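Local coordinates for possible protein of nuclear scaffold (Encephalitozoon cuniculi, PDB 3KAE), which is the Cdc27 subunit of the anaphase-promoting complex, represented here by its N-terminal homodimeric tetratricopeptide repeat domain, and probably serves as a protein-binding scaffold, at residues Y78-L89 against F116-S127. Sequence-based numbering, arbitrary orientation.
Sequences YKKAIKSLESIL and FESLLGDLCTLS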
loop_
_atom_site.group_PDB
_atom_site.type_symbol
_atom_site.label_atom_id
_atom_site.label_comp_id
_atom_site.label_asym_id
_atom_site.label_seq_id
_atom_site.Cartn_x
_atom_site.Cartn_y
_atom_site.Cartn_z
ATOM N N TYR C 78 19.324 -4.412 -6.473
ATOM C CA TYR C 78 18.935 -4.021 -7.813
ATOM C C TYR C 78 19.191 -5.106 -8.855
ATOM O O TYR C 78 18.434 -5.227 -9.826
ATOM C CB TYR C 78 19.585 -2.679 -8.197
ATOM C CG TYR C 78 19.295 -1.581 -7.189
ATOM C CD1 TYR C 78 17.993 -1.329 -6.768
ATOM C CD2 TYR C 78 20.316 -0.802 -6.654
ATOM C CE1 TYR C 78 17.716 -0.342 -5.836
ATOM C CE2 TYR C 78 20.049 0.201 -5.730
ATOM C CZ TYR C 78 18.745 0.422 -5.321
ATOM O OH TYR C 78 18.465 1.410 -4.401
ATOM N N LYS C 79 20.239 -5.903 -8.653
ATOM C CA LYS C 79 20.603 -6.896 -9.650
ATOM C C LYS C 79 19.503 -7.938 -9.713
ATOM O O LYS C 79 19.141 -8.422 -10.785
ATOM C CB LYS C 79 21.938 -7.546 -9.309
ATOM N N LYS C 80 18.969 -8.282 -8.550
ATOM C CA LYS C 80 17.900 -9.266 -8.482
ATOM C C LYS C 80 16.590 -8.670 -8.978
ATOM O O LYS C 80 15.863 -9.321 -9.733
ATOM C CB LYS C 80 17.768 -9.825 -7.071
ATOM C CG LYS C 80 18.926 -10.733 -6.667
ATOM C CD LYS C 80 18.648 -11.469 -5.354
ATOM C CE LYS C 80 19.762 -12.449 -5.001
ATOM N NZ LYS C 80 20.927 -11.808 -4.317
ATOM N N ALA C 81 16.308 -7.427 -8.576
ATOM C CA ALA C 81 15.153 -6.694 -9.091
ATOM C C ALA C 81 15.125 -6.739 -10.611
ATOM O O ALA C 81 14.110 -7.097 -11.211
ATOM C CB ALA C 81 15.151 -5.259 -8.587
ATOM N N ILE C 82 16.254 -6.385 -11.223
ATOM C CA ILE C 82 16.394 -6.407 -12.669
ATOM C C ILE C 82 16.187 -7.810 -13.243
ATOM O O ILE C 82 15.411 -8.010 -14.176
ATOM C CB ILE C 82 17.783 -5.906 -13.085
ATOM C CG1 ILE C 82 17.943 -4.440 -12.678
ATOM C CG2 ILE C 82 18.005 -6.129 -14.590
ATOM C CD1 ILE C 82 19.273 -3.804 -13.090
ATOM N N LYS C 83 16.894 -8.782 -12.692
ATOM C CA LYS C 83 16.763 -10.158 -13.161
ATOM C C LYS C 83 15.302 -10.606 -13.144
ATOM O O LYS C 83 14.833 -11.259 -14.073
ATOM C CB LYS C 83 17.625 -11.101 -12.323
ATOM N N SER C 84 14.580 -10.234 -12.095
ATOM C CA SER C 84 13.188 -10.661 -11.952
ATOM C C SER C 84 12.330 -10.117 -13.085
ATOM O O SER C 84 11.487 -10.828 -13.629
ATOM C CB SER C 84 12.604 -10.238 -10.592
ATOM O OG SER C 84 13.126 -11.028 -9.543
ATOM N N LEU C 85 12.545 -8.852 -13.432
ATOM C CA LEU C 85 11.732 -8.198 -14.447
ATOM C C LEU C 85 12.008 -8.766 -15.822
ATOM O O LEU C 85 11.092 -8.956 -16.619
ATOM C CB LEU C 85 12.027 -6.697 -14.484
ATOM C CG LEU C 85 11.358 -5.786 -13.479
ATOM C CD1 LEU C 85 11.809 -4.373 -13.759
ATOM C CD2 LEU C 85 9.849 -5.911 -13.590
ATOM N N GLU C 86 13.286 -8.993 -16.111
ATOM C CA GLU C 86 13.694 -9.506 -17.411
ATOM C C GLU C 86 13.040 -10.852 -17.691
ATOM O O GLU C 86 12.725 -11.169 -18.834
ATOM C CB GLU C 86 15.212 -9.641 -17.476
ATOM C CG GLU C 86 15.959 -8.312 -17.452
ATOM C CD GLU C 86 17.462 -8.504 -17.374
ATOM O OE1 GLU C 86 17.915 -9.557 -16.866
ATOM O OE2 GLU C 86 18.192 -7.602 -17.823
ATOM N N SER C 87 12.842 -11.640 -16.640
ATOM C CA SER C 87 12.150 -12.921 -16.770
ATOM C C SER C 87 10.817 -12.723 -17.477
ATOM O O SER C 87 10.436 -13.512 -18.333
ATOM C CB SER C 87 11.917 -13.561 -15.400
ATOM O OG SER C 87 13.136 -13.954 -14.793
ATOM N N ILE C 88 10.110 -11.660 -17.115
ATOM C CA ILE C 88 8.821 -11.350 -17.722
ATOM C C ILE C 88 8.990 -10.927 -19.175
ATOM O O ILE C 88 8.434 -11.547 -20.083
ATOM C CB ILE C 88 8.109 -10.207 -16.978
ATOM C CG1 ILE C 88 8.105 -10.471 -15.465
ATOM C CG2 ILE C 88 6.697 -10.022 -17.525
ATOM C CD1 ILE C 88 7.397 -9.408 -14.645
ATOM N N LEU C 89 9.759 -9.861 -19.381
ATOM C CA LEU C 89 9.981 -9.310 -20.708
ATOM C C LEU C 89 10.586 -10.330 -21.666
ATOM O O LEU C 89 10.303 -10.307 -22.864
ATOM C CB LEU C 89 10.862 -8.074 -20.613
ATOM C CG LEU C 89 10.114 -6.861 -20.063
ATOM C CD1 LEU C 89 10.969 -5.604 -20.160
ATOM C CD2 LEU C 89 8.790 -6.676 -20.803
ATOM N N PHE C 116 7.035 -2.188 -16.744
ATOM C CA PHE C 116 8.290 -2.946 -16.648
ATOM C C PHE C 116 9.501 -2.128 -17.122
ATOM O O PHE C 116 10.538 -2.107 -16.463
ATOM C CB PHE C 116 8.211 -4.260 -17.448
ATOM C CG PHE C 116 6.940 -5.034 -17.230
ATOM C CD1 PHE C 116 6.498 -5.329 -15.947
ATOM C CD2 PHE C 116 6.193 -5.485 -18.306
ATOM C CE1 PHE C 116 5.336 -6.047 -15.748
ATOM C CE2 PHE C 116 5.026 -6.209 -18.106
ATOM C CZ PHE C 116 4.597 -6.486 -16.830
ATOM N N GLU C 117 9.364 -1.470 -18.269
ATOM C CA GLU C 117 10.436 -0.624 -18.813
ATOM C C GLU C 117 10.735 0.551 -17.892
ATOM O O GLU C 117 11.886 0.950 -17.734
ATOM C CB GLU C 117 10.067 -0.113 -20.208
ATOM C CG GLU C 117 9.922 -1.216 -21.250
ATOM C CD GLU C 117 11.241 -1.873 -21.590
ATOM O OE1 GLU C 117 12.289 -1.365 -21.139
ATOM O OE2 GLU C 117 11.231 -2.891 -22.314
ATOM N N SER C 118 9.685 1.090 -17.276
ATOM C CA SER C 118 9.832 2.185 -16.330
ATOM C C SER C 118 10.634 1.749 -15.111
ATOM O O SER C 118 11.594 2.414 -14.715
ATOM C CB SER C 118 8.457 2.706 -15.902
ATOM O OG SER C 118 8.583 3.631 -14.839
ATOM N N LEU C 119 10.232 0.622 -14.530
ATOM C CA LEU C 119 10.893 0.069 -13.359
ATOM C C LEU C 119 12.316 -0.327 -13.725
ATOM O O LEU C 119 13.252 -0.111 -12.969
ATOM C CB LEU C 119 10.095 -1.140 -12.856
ATOM C CG LEU C 119 10.098 -1.582 -11.385
ATOM C CD1 LEU C 119 10.985 -2.779 -11.172
ATOM C CD2 LEU C 119 10.456 -0.438 -10.412
ATOM N N LEU C 120 12.456 -0.911 -14.902
ATOM C CA LEU C 120 13.755 -1.244 -15.455
ATOM C C LEU C 120 14.632 0.018 -15.606
ATOM O O LEU C 120 15.845 -0.027 -15.400
ATOM C CB LEU C 120 13.522 -1.899 -16.802
ATOM C CG LEU C 120 14.166 -3.229 -17.149
ATOM C CD1 LEU C 120 14.815 -4.002 -16.022
ATOM C CD2 LEU C 120 13.340 -4.077 -18.108
ATOM N N GLY C 121 14.006 1.143 -15.920
ATOM C CA GLY C 121 14.737 2.385 -16.066
ATOM C C GLY C 121 15.276 2.817 -14.721
ATOM O O GLY C 121 16.450 3.179 -14.594
ATOM N N ASP C 122 14.409 2.776 -13.712
ATOM C CA ASP C 122 14.785 3.123 -12.339
ATOM C C ASP C 122 15.910 2.246 -11.821
ATOM O O ASP C 122 16.876 2.740 -11.231
ATOM C CB ASP C 122 13.577 3.001 -11.403
ATOM C CG ASP C 122 12.503 4.034 -11.695
ATOM O OD1 ASP C 122 12.806 4.996 -12.441
ATOM O OD2 ASP C 122 11.362 3.886 -11.187
ATOM N N LEU C 123 15.776 0.940 -12.049
ATOM C CA LEU C 123 16.781 -0.018 -11.617
ATOM C C LEU C 123 18.146 0.216 -12.277
ATOM O O LEU C 123 19.157 0.238 -11.567
ATOM C CB LEU C 123 16.294 -1.464 -11.827
ATOM C CG LEU C 123 14.993 -1.779 -11.052
ATOM C CD1 LEU C 123 14.315 -3.052 -11.562
ATOM C CD2 LEU C 123 15.231 -1.853 -9.543
ATOM N N CYS C 124 18.177 0.369 -13.609
ATOM C CA CYS C 124 19.439 0.658 -14.330
ATOM C C CYS C 124 20.063 1.907 -13.768
ATOM O O CYS C 124 21.237 1.921 -13.452
ATOM C CB CYS C 124 19.235 0.858 -15.834
ATOM S SG CYS C 124 18.776 -0.634 -16.713
ATOM N N THR C 125 19.250 2.949 -13.626
ATOM C CA THR C 125 19.704 4.210 -13.053
ATOM C C THR C 125 20.274 4.050 -11.645
ATOM O O THR C 125 21.405 4.452 -11.379
ATOM C CB THR C 125 18.576 5.239 -13.009
ATOM O OG1 THR C 125 18.194 5.585 -14.343
ATOM C CG2 THR C 125 19.030 6.482 -12.259
ATOM N N LEU C 126 19.490 3.471 -10.742
ATOM C CA LEU C 126 19.921 3.313 -9.362
ATOM C C LEU C 126 21.160 2.432 -9.300
ATOM O O LEU C 126 21.944 2.495 -8.349
ATOM C CB LEU C 126 18.810 2.676 -8.543
ATOM C CG LEU C 126 17.637 3.574 -8.182
ATOM C CD1 LEU C 126 16.415 2.730 -7.830
ATOM C CD2 LEU C 126 18.029 4.479 -7.034
ATOM N N SER C 127 21.325 1.611 -10.330
ATOM C CA SER C 127 22.361 0.595 -10.359
ATOM C C SER C 127 23.624 1.117 -11.069
ATOM O O SER C 127 24.641 0.423 -11.174
ATOM C CB SER C 127 21.812 -0.667 -11.039
ATOM O OG SER C 127 22.616 -1.794 -10.780
#
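Helix 78-89 and the 116-126 part of its partner run nearly antiparallel, their axes coming within 9.6 Å, with 153° between their N-to-C directions and with Tyr78 level with Leu123, Ile82 with Leu120 and Leu85 with Phe116. Two leucines interlock as knobs into holes. Leu85 enters the hollow formed by Phe116, Leu119, Leu120 and Leu123, its CD2 lying 4.1 Å from Phe116 CD1. Leu123 in return fits among Tyr78, Ala81, Ile82 and Leu85: its CD2 rests 3.5 Å from Ala81 CB, while its CB lies against Ile82 CG1, the two side chains lying alongside each other and running opposite ways. At one end, Leu126 CB sits over a face of the Tyr78 ring, 4.0 Å from the ring centroid and 14° off the normal, a CH-pi contact. At the other, the Phe116 ring takes Ile88 CG2 over one face, displaced toward the rim. With CG anti to its carbonyl carbon (chi1 -74°), Leu89 brings its two methyls to different partners, CD2 to Phe116 CD2 at 3.8 Å and CD1 to Leu120 CD2, tight at 3.5 Å. Leu89 CD1 also touches Glu117 OE2, while OE1 of the same carboxylate is hydrogen-bonded to His136 ND1. On the flanks, helix 62-74 meets Leu85 and Leu119, and helix 130-143 meets Cys124. Antiparallel neighbouring helices meshed through leucine knobs, here with an aromatic ring at each end, fit the helical stacking of a tetratricopeptide repeat array.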